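Local coordinates for encapsidation protein (Lactococcus phage asccphi28, PDB 7JQP), which probably serves as the ATPase of the phage's DNA packaging motor, an ASCE-type P-loop protein that drives the viral genome into the capsid, at residues 192-204 with 352-364. Residues are numbered along the deposited sequence; the frame is centred on the assembly and turned at random.
Sequences ENFNPIFAGLGYY and PETFLEWSKFVYA
Phe355, Leu356, Lys360 and Tyr363 line one side of helix 352-364 and pack on the short helix 196-201 and its flanking loops, a mostly buried interface joining the P-loop ATPase region to the C-terminal part of the chain. The helix axes come within 8.6 Å at a crossing angle of -120°. Ala199 suits this approach, its small CB resting 3.6 Å from Ser359 CB. Phe355, with CG anti to its backbone N (chi1 165°), drives its CE1-CZ edge onto the face of Phe194 in a T-shaped stack, centroids 4.7 Å apart. Pro352 lays CB squarely over the Tyr204 ring, a CH-pi contact 3.8 Å from its centroid. Leu356 sets CD1 against Gly202 O and Tyr204 CB, and CD2 against Tyr203 O. A Schellman motif closes helix 196-201 with Gly202, whose positive phi a glycine accommodates easily. The long chain of Lys360 bends at chi4 to carry NZ into a hydrogen bond with Ala199 O (2.6 Å), capturing a carbonyl in the last turn of the helix. The Tyr363 ring covers Pro196 with one face. Strand 280-288 takes Trp358 and Phe361 on the far side of helix 352-364, while helix 328-343 flanks the contact, Phe342 reaching Phe194 and Ser359; helix 164-175 backs helix 196-201, and Asn245 of a second subunit hydrogen-bonds Gly200 O.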
loop_
_atom_site.group_PDB
_atom_site.type_symbol
_atom_site.label_atom_id
_atom_site.label_comp_id
_atom_site.label_asym_id
_atom_site.label_seq_id
_atom_site.Cartn_x
_atom_site.Cartn_y
_atom_site.Cartn_z
ATOM N N GLU A 192 -5.928 -29.048 14.377
ATOM C CA GLU A 192 -7.164 -28.777 15.096
ATOM C C GLU A 192 -8.369 -29.086 14.221
ATOM O O GLU A 192 -8.252 -29.246 13.003
ATOM C CB GLU A 192 -7.229 -27.310 15.540
ATOM C CG GLU A 192 -7.229 -26.348 14.361
ATOM C CD GLU A 192 -7.491 -24.918 14.767
ATOM O OE1 GLU A 192 -7.219 -24.573 15.937
ATOM O OE2 GLU A 192 -7.972 -24.141 13.916
ATOM N N ASN A 193 -9.527 -29.204 14.866
ATOM C CA ASN A 193 -10.794 -29.387 14.177
ATOM C C ASN A 193 -11.429 -28.023 13.887
ATOM O O ASN A 193 -10.882 -26.972 14.224
ATOM C CB ASN A 193 -11.709 -30.272 15.013
ATOM C CG ASN A 193 -11.345 -31.739 14.913
ATOM O OD1 ASN A 193 -11.260 -32.304 13.823
ATOM N ND2 ASN A 193 -11.093 -32.357 16.060
ATOM N N PHE A 194 -12.596 -28.040 13.235
ATOM C CA PHE A 194 -13.350 -26.830 12.907
ATOM C C PHE A 194 -12.619 -25.967 11.882
ATOM O O PHE A 194 -12.726 -24.738 11.905
ATOM C CB PHE A 194 -13.656 -26.005 14.161
ATOM C CG PHE A 194 -14.720 -26.598 15.052
ATOM C CD1 PHE A 194 -16.065 -26.328 14.840
ATOM C CD2 PHE A 194 -14.368 -27.433 16.097
ATOM C CE1 PHE A 194 -17.036 -26.873 15.667
ATOM C CE2 PHE A 194 -15.330 -27.985 16.919
ATOM C CZ PHE A 194 -16.666 -27.707 16.705
ATOM N N ASN A 195 -11.881 -26.599 10.970
ATOM C CA ASN A 195 -11.221 -25.915 9.869
ATOM C C ASN A 195 -11.699 -26.486 8.540
ATOM O O ASN A 195 -12.002 -27.680 8.446
ATOM C CB ASN A 195 -9.695 -26.046 9.975
ATOM C CG ASN A 195 -9.218 -27.475 9.811
ATOM O OD1 ASN A 195 -9.073 -27.964 8.691
ATOM N ND2 ASN A 195 -8.971 -28.153 10.928
ATOM N N PRO A 196 -11.779 -25.657 7.495
ATOM C CA PRO A 196 -12.360 -26.145 6.231
ATOM C C PRO A 196 -11.583 -27.269 5.568
ATOM O O PRO A 196 -12.195 -28.190 5.012
ATOM C CB PRO A 196 -12.377 -24.883 5.350
ATOM C CG PRO A 196 -11.282 -24.019 5.915
ATOM C CD PRO A 196 -11.344 -24.250 7.401
ATOM N N ILE A 197 -10.249 -27.228 5.614
ATOM C CA ILE A 197 -9.460 -28.256 4.942
ATOM C C ILE A 197 -9.745 -29.628 5.538
ATOM O O ILE A 197 -9.917 -30.612 4.807
ATOM C CB ILE A 197 -7.961 -27.913 5.001
ATOM C CG1 ILE A 197 -7.675 -26.583 4.296
ATOM C CG2 ILE A 197 -7.139 -29.033 4.367
ATOM C CD1 ILE A 197 -8.193 -26.506 2.864
ATOM N N PHE A 198 -9.800 -29.724 6.870
ATOM C CA PHE A 198 -10.093 -31.017 7.477
ATOM C C PHE A 198 -11.500 -31.483 7.113
ATOM O O PHE A 198 -11.741 -32.689 6.982
ATOM C CB PHE A 198 -9.928 -30.978 8.993
ATOM C CG PHE A 198 -8.520 -31.259 9.455
ATOM C CD1 PHE A 198 -7.436 -30.924 8.659
ATOM C CD2 PHE A 198 -8.283 -31.923 10.648
ATOM C CE1 PHE A 198 -6.147 -31.188 9.068
ATOM C CE2 PHE A 198 -6.992 -32.201 11.057
ATOM C CZ PHE A 198 -5.924 -31.835 10.266
ATOM N N ALA A 199 -12.443 -30.548 6.960
ATOM C CA ALA A 199 -13.808 -30.928 6.614
ATOM C C ALA A 199 -13.884 -31.476 5.193
ATOM O O ALA A 199 -14.474 -32.537 4.956
ATOM C CB ALA A 199 -14.742 -29.726 6.771
ATOM N N GLY A 200 -13.265 -30.781 4.237
ATOM C CA GLY A 200 -13.289 -31.251 2.861
ATOM C C GLY A 200 -12.668 -32.625 2.704
ATOM O O GLY A 200 -13.183 -33.472 1.970
ATOM N N LEU A 201 -11.551 -32.862 3.390
ATOM C CA LEU A 201 -10.927 -34.177 3.343
ATOM C C LEU A 201 -11.839 -35.236 3.943
ATOM O O LEU A 201 -11.824 -36.394 3.505
ATOM C CB LEU A 201 -9.597 -34.152 4.092
ATOM C CG LEU A 201 -8.433 -33.426 3.420
ATOM C CD1 LEU A 201 -7.202 -33.473 4.318
ATOM C CD2 LEU A 201 -8.128 -34.021 2.057
ATOM N N GLY A 202 -12.643 -34.858 4.932
ATOM C CA GLY A 202 -13.436 -35.805 5.676
ATOM C C GLY A 202 -12.758 -36.354 6.905
ATOM O O GLY A 202 -13.224 -37.362 7.452
ATOM N N TYR A 203 -11.669 -35.733 7.348
ATOM C CA TYR A 203 -10.894 -36.230 8.471
ATOM C C TYR A 203 -11.328 -35.544 9.760
ATOM O O TYR A 203 -11.383 -34.312 9.826
ATOM C CB TYR A 203 -9.397 -36.010 8.258
ATOM C CG TYR A 203 -8.592 -36.599 9.386
ATOM C CD1 TYR A 203 -8.524 -37.975 9.545
ATOM C CD2 TYR A 203 -7.932 -35.798 10.307
ATOM C CE1 TYR A 203 -7.812 -38.541 10.572
ATOM C CE2 TYR A 203 -7.211 -36.360 11.345
ATOM C CZ TYR A 203 -7.156 -37.733 11.471
ATOM O OH TYR A 203 -6.445 -38.308 12.498
ATOM N N TYR A 204 -11.628 -36.349 10.776
ATOM C CA TYR A 204 -11.922 -35.875 12.123
ATOM C C TYR A 204 -10.704 -36.152 12.996
ATOM O O TYR A 204 -10.265 -37.301 13.100
ATOM C CB TYR A 204 -13.165 -36.577 12.668
ATOM C CG TYR A 204 -13.473 -36.303 14.120
ATOM C CD1 TYR A 204 -14.095 -35.126 14.512
ATOM C CD2 TYR A 204 -13.153 -37.232 15.099
ATOM C CE1 TYR A 204 -14.383 -34.879 15.840
ATOM C CE2 TYR A 204 -13.435 -36.995 16.427
ATOM C CZ TYR A 204 -14.048 -35.818 16.794
ATOM O OH TYR A 204 -14.330 -35.586 18.119
ATOM N N PRO A 352 -19.351 -37.628 15.212
ATOM C CA PRO A 352 -18.299 -37.018 14.383
ATOM C C PRO A 352 -18.603 -37.087 12.902
ATOM O O PRO A 352 -18.229 -36.171 12.158
ATOM C CB PRO A 352 -17.051 -37.834 14.754
ATOM C CG PRO A 352 -17.337 -38.315 16.151
ATOM C CD PRO A 352 -18.807 -38.674 16.097
ATOM N N GLU A 353 -19.267 -38.151 12.446
ATOM C CA GLU A 353 -19.644 -38.227 11.040
ATOM C C GLU A 353 -20.579 -37.080 10.671
ATOM O O GLU A 353 -20.379 -36.406 9.656
ATOM C CB GLU A 353 -20.300 -39.575 10.737
ATOM C CG GLU A 353 -20.669 -39.758 9.270
ATOM C CD GLU A 353 -21.084 -41.179 8.935
ATOM O OE1 GLU A 353 -21.872 -41.772 9.701
ATOM O OE2 GLU A 353 -20.608 -41.709 7.908
ATOM N N THR A 354 -21.594 -36.828 11.504
ATOM C CA THR A 354 -22.506 -35.722 11.235
ATOM C C THR A 354 -21.788 -34.383 11.319
ATOM O O THR A 354 -22.068 -33.471 10.532
ATOM C CB THR A 354 -23.683 -35.750 12.212
ATOM O OG1 THR A 354 -23.210 -36.037 13.533
ATOM C CG2 THR A 354 -24.698 -36.799 11.801
ATOM N N PHE A 355 -20.868 -34.244 12.279
ATOM C CA PHE A 355 -20.108 -33.005 12.413
ATOM C C PHE A 355 -19.348 -32.687 11.133
ATOM O O PHE A 355 -19.265 -31.524 10.723
ATOM C CB PHE A 355 -19.165 -33.108 13.620
ATOM C CG PHE A 355 -18.092 -32.057 13.649
ATOM C CD1 PHE A 355 -18.407 -30.727 13.861
ATOM C CD2 PHE A 355 -16.761 -32.408 13.491
ATOM C CE1 PHE A 355 -17.415 -29.762 13.881
ATOM C CE2 PHE A 355 -15.767 -31.451 13.519
ATOM C CZ PHE A 355 -16.094 -30.126 13.715
ATOM N N LEU A 356 -18.796 -33.711 10.480
ATOM C CA LEU A 356 -18.073 -33.492 9.232
ATOM C C LEU A 356 -19.021 -33.111 8.101
ATOM O O LEU A 356 -18.679 -32.274 7.257
ATOM C CB LEU A 356 -17.267 -34.742 8.884
ATOM C CG LEU A 356 -16.036 -34.964 9.763
ATOM C CD1 LEU A 356 -15.526 -36.382 9.644
ATOM C CD2 LEU A 356 -14.928 -33.991 9.356
ATOM N N GLU A 357 -20.215 -33.712 8.063
ATOM C CA GLU A 357 -21.207 -33.299 7.076
ATOM C C GLU A 357 -21.639 -31.858 7.319
ATOM O O GLU A 357 -21.756 -31.065 6.375
ATOM C CB GLU A 357 -22.433 -34.215 7.119
ATOM C CG GLU A 357 -22.150 -35.707 7.135
ATOM C CD GLU A 357 -21.840 -36.270 5.763
ATOM O OE1 GLU A 357 -21.279 -35.530 4.927
ATOM O OE2 GLU A 357 -22.165 -37.453 5.521
ATOM N N TRP A 358 -21.888 -31.503 8.585
ATOM C CA TRP A 358 -22.278 -30.135 8.902
ATOM C C TRP A 358 -21.158 -29.154 8.587
ATOM O O TRP A 358 -21.426 -28.024 8.161
ATOM C CB TRP A 358 -22.684 -30.022 10.371
ATOM C CG TRP A 358 -24.173 -30.055 10.580
ATOM C CD1 TRP A 358 -24.923 -31.099 11.041
ATOM C CD2 TRP A 358 -25.095 -29.003 10.277
ATOM N NE1 TRP A 358 -26.252 -30.748 11.071
ATOM C CE2 TRP A 358 -26.383 -29.467 10.601
ATOM C CE3 TRP A 358 -24.952 -27.708 9.770
ATOM C CZ2 TRP A 358 -27.522 -28.681 10.437
ATOM C CZ3 TRP A 358 -26.082 -26.930 9.609
ATOM C CH2 TRP A 358 -27.350 -27.418 9.939
ATOM N N SER A 359 -19.903 -29.567 8.781
ATOM C CA SER A 359 -18.782 -28.674 8.501
ATOM C C SER A 359 -18.674 -28.371 7.011
ATOM O O SER A 359 -18.389 -27.231 6.625
ATOM C CB SER A 359 -17.475 -29.273 9.025
ATOM O OG SER A 359 -17.606 -29.730 10.360
ATOM N N LYS A 360 -18.888 -29.377 6.160
ATOM C CA LYS A 360 -18.867 -29.134 4.721
ATOM C C LYS A 360 -19.905 -28.089 4.334
ATOM O O LYS A 360 -19.630 -27.192 3.528
ATOM C CB LYS A 360 -19.124 -30.434 3.959
ATOM C CG LYS A 360 -17.975 -31.428 3.959
ATOM C CD LYS A 360 -18.221 -32.522 2.919
ATOM C CE LYS A 360 -17.043 -33.480 2.791
ATOM N NZ LYS A 360 -16.533 -33.948 4.111
ATOM N N PHE A 361 -21.111 -28.201 4.893
ATOM C CA PHE A 361 -22.176 -27.258 4.576
ATOM C C PHE A 361 -21.853 -25.863 5.092
ATOM O O PHE A 361 -21.996 -24.872 4.366
ATOM C CB PHE A 361 -23.494 -27.751 5.169
ATOM C CG PHE A 361 -24.614 -26.763 5.059
ATOM C CD1 PHE A 361 -25.267 -26.571 3.856
ATOM C CD2 PHE A 361 -25.013 -26.023 6.159
ATOM C CE1 PHE A 361 -26.301 -25.664 3.752
ATOM C CE2 PHE A 361 -26.045 -25.114 6.061
ATOM C CZ PHE A 361 -26.690 -24.934 4.856
ATOM N N VAL A 362 -21.415 -25.766 6.350
ATOM C CA VAL A 362 -21.163 -24.458 6.950
ATOM C C VAL A 362 -20.120 -23.695 6.146
ATOM O O VAL A 362 -20.347 -22.553 5.730
ATOM C CB VAL A 362 -20.737 -24.618 8.420
ATOM C CG1 VAL A 362 -20.210 -23.303 8.971
ATOM C CG2 VAL A 362 -21.913 -25.095 9.265
ATOM N N TYR A 363 -18.971 -24.323 5.889
ATOM C CA TYR A 363 -17.871 -23.623 5.232
ATOM C C TYR A 363 -18.169 -23.314 3.770
ATOM O O TYR A 363 -17.682 -22.305 3.247
ATOM C CB TYR A 363 -16.590 -24.441 5.377
ATOM C CG TYR A 363 -16.108 -24.504 6.812
ATOM C CD1 TYR A 363 -15.874 -23.337 7.530
ATOM C CD2 TYR A 363 -15.911 -25.718 7.458
ATOM C CE1 TYR A 363 -15.445 -23.374 8.838
ATOM C CE2 TYR A 363 -15.482 -25.764 8.773
ATOM C CZ TYR A 363 -15.251 -24.587 9.456
ATOM O OH TYR A 363 -14.826 -24.618 10.763
ATOM N N ALA A 364 -18.959 -24.151 3.094
ATOM C CA ALA A 364 -19.318 -23.848 1.712
ATOM C C ALA A 364 -20.117 -22.552 1.629
ATOM O O ALA A 364 -19.898 -21.731 0.731
ATOM C CB ALA A 364 -20.113 -25.005 1.107
#